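Local coordinates for Alr4995 protein (Nostoc sp., PDB 6LRF), which probably hydrolyses arginine to ornithine, carbon dioxide and ammonia and then cyclises ornithine to proline, as a bifunctional arginine dihydrolase and ornithine cyclodeaminase, at residues I47-E50 with H51-D55; L508-L511 with I512-G515. All coordinates share one frame; numbering follows the deposited sequence.

How the contacts relate
Contact 1 comes first along the chain and contact 2 far later, with the centres about 49 Å apart and the nearest atoms about 38 Å apart, so they do not touch. Residues 47-55 turn from helix 34-49 into strand 53-56, an outer strand of a small sheet and the parallel partner of strand 6-9, within the region related to dimethylarginine dimethylhydrolase. Residues 508-515 finish helix 505-513 in the C-terminal Rossmann-fold region, whose parallel sheet includes strand 519-523. Both are places where a helix hands over to a following strand, but in different sheets. The separation fits a bifunctional enzyme in which the GME-family region probably serves the dihydrolase and the Rossmann region the cyclodeaminase.

Contact 1. Residues I47-E50 with H51-D55; sequences ILKE and HAIVD
Lys49 and Ala52 face each other across the turn after helix 34-49, their CA atoms 5.2 Å apart, before Ile53 to Asp55 run on as a strand. The backbone N of His51 gives its hydrogen to Leu48 O at 2.9 Å.

The His51 ring presents its ND1 edge to the helix. ND1 donates to Ile47 O at 3.1 Å with an N-H...O angle of 152°, and this oxygen lies near the ring plane. With CG anti to its own carbonyl carbon (chi1 -60°), the imidazole swings back over the Glu50 carbonyl, whose oxygen sits over one ring face. Ile47 O is thus gripped twice, since Glu50 N reaches it at 3.2 Å from the opposite face of its plane. Histidine suits the place because its ring N-H can serve a carbonyl at the helix end.

Beyond the turn, Val54 points back at the helix. Its CG2 meets CG of buried Leu48 at 4.1 Å, the two side chains crossing at about a right angle. The aliphatic part of Lys49, bent at chi2 (-54°), lies across Val54, with CE 3.7 Å from Val54 CB. Phe7 and Met9 of strand 6-9 pack on Leu48 and Val54 respectively. Strand 6-9, helix 34-49 and the parallel neighbour strand 53-56 form a beta-alpha-beta crossover, and this turn is its helix-to-strand joint, in the GME-family region.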
ATOM      1  N   ILE B  47     -60.401   4.481  -3.273  1.00 49.12           N
ATOM      2  CA  ILE B  47     -60.171   4.005  -1.909  1.00 50.16           C
ATOM      3  C   ILE B  47     -60.343   5.126  -0.890  1.00 52.12           C
ATOM      4  O   ILE B  47     -61.005   4.953   0.142  1.00 53.70           O
ATOM      5  CB  ILE B  47     -58.769   3.401  -1.739  1.00 49.41           C
ATOM      6  CG1 ILE B  47     -58.636   2.110  -2.547  1.00 53.84           C
ATOM      7  CG2 ILE B  47     -58.502   3.107  -0.280  1.00 48.94           C
ATOM      8  CD1 ILE B  47     -57.214   1.581  -2.621  1.00 48.38           C
ATOM      9  N   LEU B  48     -59.755   6.280  -1.191  1.00 49.48           N
ATOM     10  CA  LEU B  48     -59.781   7.405  -0.269  1.00 44.96           C
ATOM     11  C   LEU B  48     -61.190   7.965  -0.127  1.00 47.56           C
ATOM     12  O   LEU B  48     -61.612   8.328   0.975  1.00 48.55           O
ATOM     13  CB  LEU B  48     -58.808   8.504  -0.727  1.00 47.62           C
ATOM     14  CG  LEU B  48     -58.473   9.590   0.301  1.00 45.03           C
ATOM     15  CD1 LEU B  48     -58.008   8.968   1.605  1.00 40.65           C
ATOM     16  CD2 LEU B  48     -57.415  10.544  -0.234  1.00 39.61           C
ATOM     17  N   LYS B  49     -61.913   8.028  -1.247  1.00 52.83           N
ATOM     18  CA  LYS B  49     -63.293   8.519  -1.278  1.00 48.88           C
ATOM     19  C   LYS B  49     -64.216   7.694  -0.376  1.00 49.78           C
ATOM     20  O   LYS B  49     -65.280   8.165   0.037  1.00 47.02           O
ATOM     21  CB  LYS B  49     -63.826   8.515  -2.715  1.00 46.66           C
ATOM     22  CG  LYS B  49     -64.011   9.900  -3.307  1.00 43.56           C
ATOM     23  CD  LYS B  49     -64.884  10.761  -2.379  1.00 53.68           C
ATOM     24  CE  LYS B  49     -65.081  12.198  -2.895  1.00 45.78           C
ATOM     25  NZ  LYS B  49     -65.934  13.045  -1.986  1.00 40.76           N
ATOM     26  N   GLU B  50     -63.786   6.469  -0.070  1.00 51.05           N
ATOM     27  CA  GLU B  50     -64.534   5.552   0.786  1.00 52.10           C
ATOM     28  C   GLU B  50     -64.277   5.786   2.279  1.00 53.22           C
ATOM     29  O   GLU B  50     -64.985   5.241   3.124  1.00 51.55           O
ATOM     30  CB  GLU B  50     -64.198   4.096   0.426  1.00 54.54           C
ATOM     31  CG  GLU B  50     -64.687   3.650  -0.964  1.00 63.15           C
ATOM     32  CD  GLU B  50     -64.325   2.194  -1.304  1.00 66.56           C
ATOM     33  OE1 GLU B  50     -63.123   1.846  -1.293  1.00 67.62           O
ATOM     34  OE2 GLU B  50     -65.240   1.396  -1.600  1.00 72.77           O
ATOM     35  N   HIS B  51     -63.270   6.588   2.610  1.00 50.13           N
ATOM     36  CA  HIS B  51     -62.983   6.879   4.016  1.00 49.59           C
ATOM     37  C   HIS B  51     -62.956   8.374   4.312  1.00 45.08           C
ATOM     38  O   HIS B  51     -62.759   8.781   5.456  1.00 44.06           O
ATOM     39  CB  HIS B  51     -61.654   6.250   4.435  1.00 48.19           C
ATOM     40  CG  HIS B  51     -61.616   4.762   4.282  1.00 54.61           C
ATOM     41  ND1 HIS B  51     -61.218   4.143   3.116  1.00 56.25           N
ATOM     42  CD2 HIS B  51     -61.931   3.769   5.147  1.00 55.24           C
ATOM     43  CE1 HIS B  51     -61.286   2.833   3.269  1.00 57.44           C
ATOM     44  NE2 HIS B  51     -61.719   2.579   4.492  1.00 61.12           N
ATOM     45  N   ALA B  52     -63.165   9.187   3.284  1.00 44.89           N
ATOM     46  CA  ALA B  52     -63.081  10.629   3.441  1.00 42.27           C
ATOM     47  C   ALA B  52     -63.653  11.384   2.242  1.00 40.39           C
ATOM     48  O   ALA B  52     -63.986  10.791   1.217  1.00 42.77           O
ATOM     49  CB  ALA B  52     -61.618  11.044   3.682  1.00 43.20           C
ATOM     50  N   ILE B  53     -63.741  12.704   2.390  1.00 34.50           N
ATOM     51  CA  ILE B  53     -64.180  13.605   1.334  1.00 34.86           C
ATOM     52  C   ILE B  53     -62.988  14.007   0.477  1.00 39.43           C
ATOM     53  O   ILE B  53     -61.918  14.308   1.013  1.00 41.30           O
ATOM     54  CB  ILE B  53     -64.838  14.882   1.925  1.00 34.45           C
ATOM     55  CG1 ILE B  53     -65.992  14.520   2.867  1.00 37.03           C
ATOM     56  CG2 ILE B  53     -65.294  15.834   0.821  1.00 31.79           C
ATOM     57  CD1 ILE B  53     -66.492  15.713   3.720  1.00 38.63           C
ATOM     58  N   VAL B  54     -63.150  14.030  -0.842  1.00 32.49           N
ATOM     59  CA  VAL B  54     -62.040  14.431  -1.702  1.00 37.70           C
ATOM     60  C   VAL B  54     -62.435  15.562  -2.639  1.00 35.62           C
ATOM     61  O   VAL B  54     -63.309  15.399  -3.479  1.00 40.51           O
ATOM     62  CB  VAL B  54     -61.497  13.240  -2.547  1.00 36.90           C
ATOM     63  CG1 VAL B  54     -60.386  13.700  -3.490  1.00 31.96           C
ATOM     64  CG2 VAL B  54     -61.015  12.105  -1.647  1.00 39.83           C
ATOM     65  N   ASP B  55     -61.791  16.714  -2.478  1.00 32.46           N
ATOM     66  CA  ASP B  55     -61.916  17.800  -3.431  1.00 34.43           C
ATOM     67  C   ASP B  55     -60.865  17.644  -4.508  1.00 35.61           C
ATOM     68  O   ASP B  55     -59.844  16.988  -4.298  1.00 34.45           O
ATOM     69  CB  ASP B  55     -61.755  19.160  -2.754  1.00 31.32           C
ATOM     70  CG  ASP B  55     -62.869  19.460  -1.766  1.00 44.85           C
ATOM     71  OD1 ASP B  55     -64.023  19.015  -1.992  1.00 45.05           O
ATOM     72  OD2 ASP B  55     -62.585  20.150  -0.762  1.00 41.20           O
TER

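Contact 2. Residues L508-L511 with I512-G515; sequences LSRL and IREG
The C-terminal end of helix 505-513, in the Rossmann-fold region, carries an i to i+4 salt bridge between Arg510 and Glu514. Arg510 NE donates to Glu514 OE2 at 2.5 Å, a very short bond with an N-H...O angle of 141°. OE2 lies at the guanidinium edge, near its plane, but the carboxylate plane is turned 77° from it, and OE2 alone of the two oxygens takes the NE bond; this is not the flat two-oxygen pairing. The glutamate reaches back with CG anti to its carbonyl carbon (chi1 -58°). Asp692 binds Arg510 NH2, tying the pair to helix 680-694; a leucine in place of Arg510 would probably leave both carboxylates without this cationic mate.

Arg513 lays one guanidinium face over Arg510 CA, while its NH1 pairs with Glu586. Buried Leu511 packs on leucines of helix 680-694, whereas Ile512, also apolar, meets Val583 and Cys587 of helix 583-589.

Glu514 N still bonds Arg510 O at 3.0 Å, although Glu514 is the first residue to leave helical angles. Gly515 follows with positive phi, which glycine adopts readily. Two residues earlier than Glu514, Ile512 N bonds Leu508 O at 3.1 Å, and Ile512 CD1 rests 4.1 Å from Leu508 CD1.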
ATOM      1  N   LEU B 508     -19.772  -6.121  16.631  1.00 24.30           N
ATOM      2  CA  LEU B 508     -19.050  -6.458  17.852  1.00 27.43           C
ATOM      3  C   LEU B 508     -20.007  -6.437  19.046  1.00 25.51           C
ATOM      4  O   LEU B 508     -19.961  -7.325  19.880  1.00 27.52           O
ATOM      5  CB  LEU B 508     -17.867  -5.499  18.081  1.00 23.98           C
ATOM      6  CG  LEU B 508     -17.090  -5.704  19.387  1.00 24.64           C
ATOM      7  CD1 LEU B 508     -16.751  -7.181  19.589  1.00 23.36           C
ATOM      8  CD2 LEU B 508     -15.823  -4.874  19.394  1.00 22.12           C
ATOM      9  N   SER B 509     -20.872  -5.425  19.113  1.00 27.32           N
ATOM     10  CA  SER B 509     -21.911  -5.335  20.147  1.00 27.51           C
ATOM     11  C   SER B 509     -22.741  -6.592  20.209  1.00 29.29           C
ATOM     12  O   SER B 509     -23.063  -7.106  21.283  1.00 32.41           O
ATOM     13  CB  SER B 509     -22.863  -4.159  19.872  1.00 30.19           C
ATOM     14  OG  SER B 509     -22.275  -2.918  20.180  1.00 31.69           O
ATOM     15  N   ARG B 510     -23.127  -7.062  19.030  1.00 29.40           N
ATOM     16  CA  ARG B 510     -23.963  -8.245  18.935  1.00 32.18           C
ATOM     17  C   ARG B 510     -23.218  -9.481  19.451  1.00 32.61           C
ATOM     18  O   ARG B 510     -23.761 -10.252  20.247  1.00 32.56           O
ATOM     19  CB  ARG B 510     -24.425  -8.445  17.494  1.00 32.01           C
ATOM     20  CG  ARG B 510     -25.148  -9.745  17.295  1.00 41.98           C
ATOM     21  CD  ARG B 510     -26.382  -9.598  16.440  1.00 44.55           C
ATOM     22  NE  ARG B 510     -27.043 -10.894  16.350  1.00 52.57           N
ATOM     23  CZ  ARG B 510     -26.965 -11.703  15.301  1.00 45.57           C
ATOM     24  NH1 ARG B 510     -26.278 -11.334  14.228  1.00 42.37           N
ATOM     25  NH2 ARG B 510     -27.590 -12.874  15.323  1.00 51.96           N
ATOM     26  N   LEU B 511     -21.972  -9.658  19.012  1.00 29.96           N
ATOM     27  CA  LEU B 511     -21.125 -10.736  19.531  1.00 29.70           C
ATOM     28  C   LEU B 511     -21.076 -10.786  21.064  1.00 25.75           C
ATOM     29  O   LEU B 511     -21.178 -11.861  21.657  1.00 27.73           O
ATOM     30  CB  LEU B 511     -19.705 -10.603  18.979  1.00 27.22           C
ATOM     31  CG  LEU B 511     -19.535 -10.968  17.510  1.00 29.32           C
ATOM     32  CD1 LEU B 511     -18.110 -10.717  17.088  1.00 28.65           C
ATOM     33  CD2 LEU B 511     -19.915 -12.424  17.282  1.00 22.39           C
ATOM     34  N   ILE B 512     -20.917  -9.627  21.699  1.00 23.86           N
ATOM     35  CA  ILE B 512     -20.813  -9.544  23.158  1.00 24.03           C
ATOM     36  C   ILE B 512     -22.153  -9.910  23.817  1.00 32.63           C
ATOM     37  O   ILE B 512     -22.202 -10.639  24.818  1.00 32.32           O
ATOM     38  CB  ILE B 512     -20.374  -8.117  23.611  1.00 24.97           C
ATOM     39  CG1 ILE B 512     -18.933  -7.818  23.166  1.00 24.17           C
ATOM     40  CG2 ILE B 512     -20.501  -7.974  25.112  1.00 27.21           C
ATOM     41  CD1 ILE B 512     -18.564  -6.342  23.174  1.00 25.08           C
ATOM     42  N   ARG B 513     -23.228  -9.382  23.240  1.00 30.39           N
ATOM     43  CA  ARG B 513     -24.598  -9.624  23.691  1.00 34.45           C
ATOM     44  C   ARG B 513     -24.965 -11.110  23.682  1.00 32.27           C
ATOM     45  O   ARG B 513     -25.635 -11.587  24.589  1.00 34.64           O
ATOM     46  CB  ARG B 513     -25.571  -8.838  22.805  1.00 34.04           C
ATOM     47  CG  ARG B 513     -26.943  -8.617  23.390  1.00 43.55           C
ATOM     48  CD  ARG B 513     -27.601  -7.385  22.759  1.00 40.15           C
ATOM     49  NE  ARG B 513     -27.791  -7.518  21.314  1.00 37.15           N
ATOM     50  CZ  ARG B 513     -27.281  -6.694  20.403  1.00 39.57           C
ATOM     51  NH1 ARG B 513     -26.529  -5.661  20.774  1.00 38.49           N
ATOM     52  NH2 ARG B 513     -27.525  -6.899  19.114  1.00 40.22           N
ATOM     53  N   GLU B 514     -24.494 -11.834  22.672  1.00 32.00           N
ATOM     54  CA  GLU B 514     -24.869 -13.232  22.462  1.00 34.87           C
ATOM     55  C   GLU B 514     -23.850 -14.278  22.955  1.00 36.75           C
ATOM     56  O   GLU B 514     -23.915 -15.447  22.559  1.00 35.59           O
ATOM     57  CB  GLU B 514     -25.146 -13.447  20.977  1.00 34.26           C
ATOM     58  CG  GLU B 514     -26.237 -12.515  20.476  1.00 42.01           C
ATOM     59  CD  GLU B 514     -26.607 -12.736  19.019  1.00 46.55           C
ATOM     60  OE1 GLU B 514     -26.049 -13.660  18.384  1.00 50.72           O
ATOM     61  OE2 GLU B 514     -27.466 -11.979  18.508  1.00 51.50           O
ATOM     62  N   GLY B 515     -22.910 -13.848  23.800  1.00 34.64           N
ATOM     63  CA  GLY B 515     -22.048 -14.756  24.539  1.00 29.51           C
ATOM     64  C   GLY B 515     -20.756 -15.248  23.900  1.00 32.01           C
ATOM     65  O   GLY B 515     -20.200 -16.250  24.337  1.00 38.27           O
TER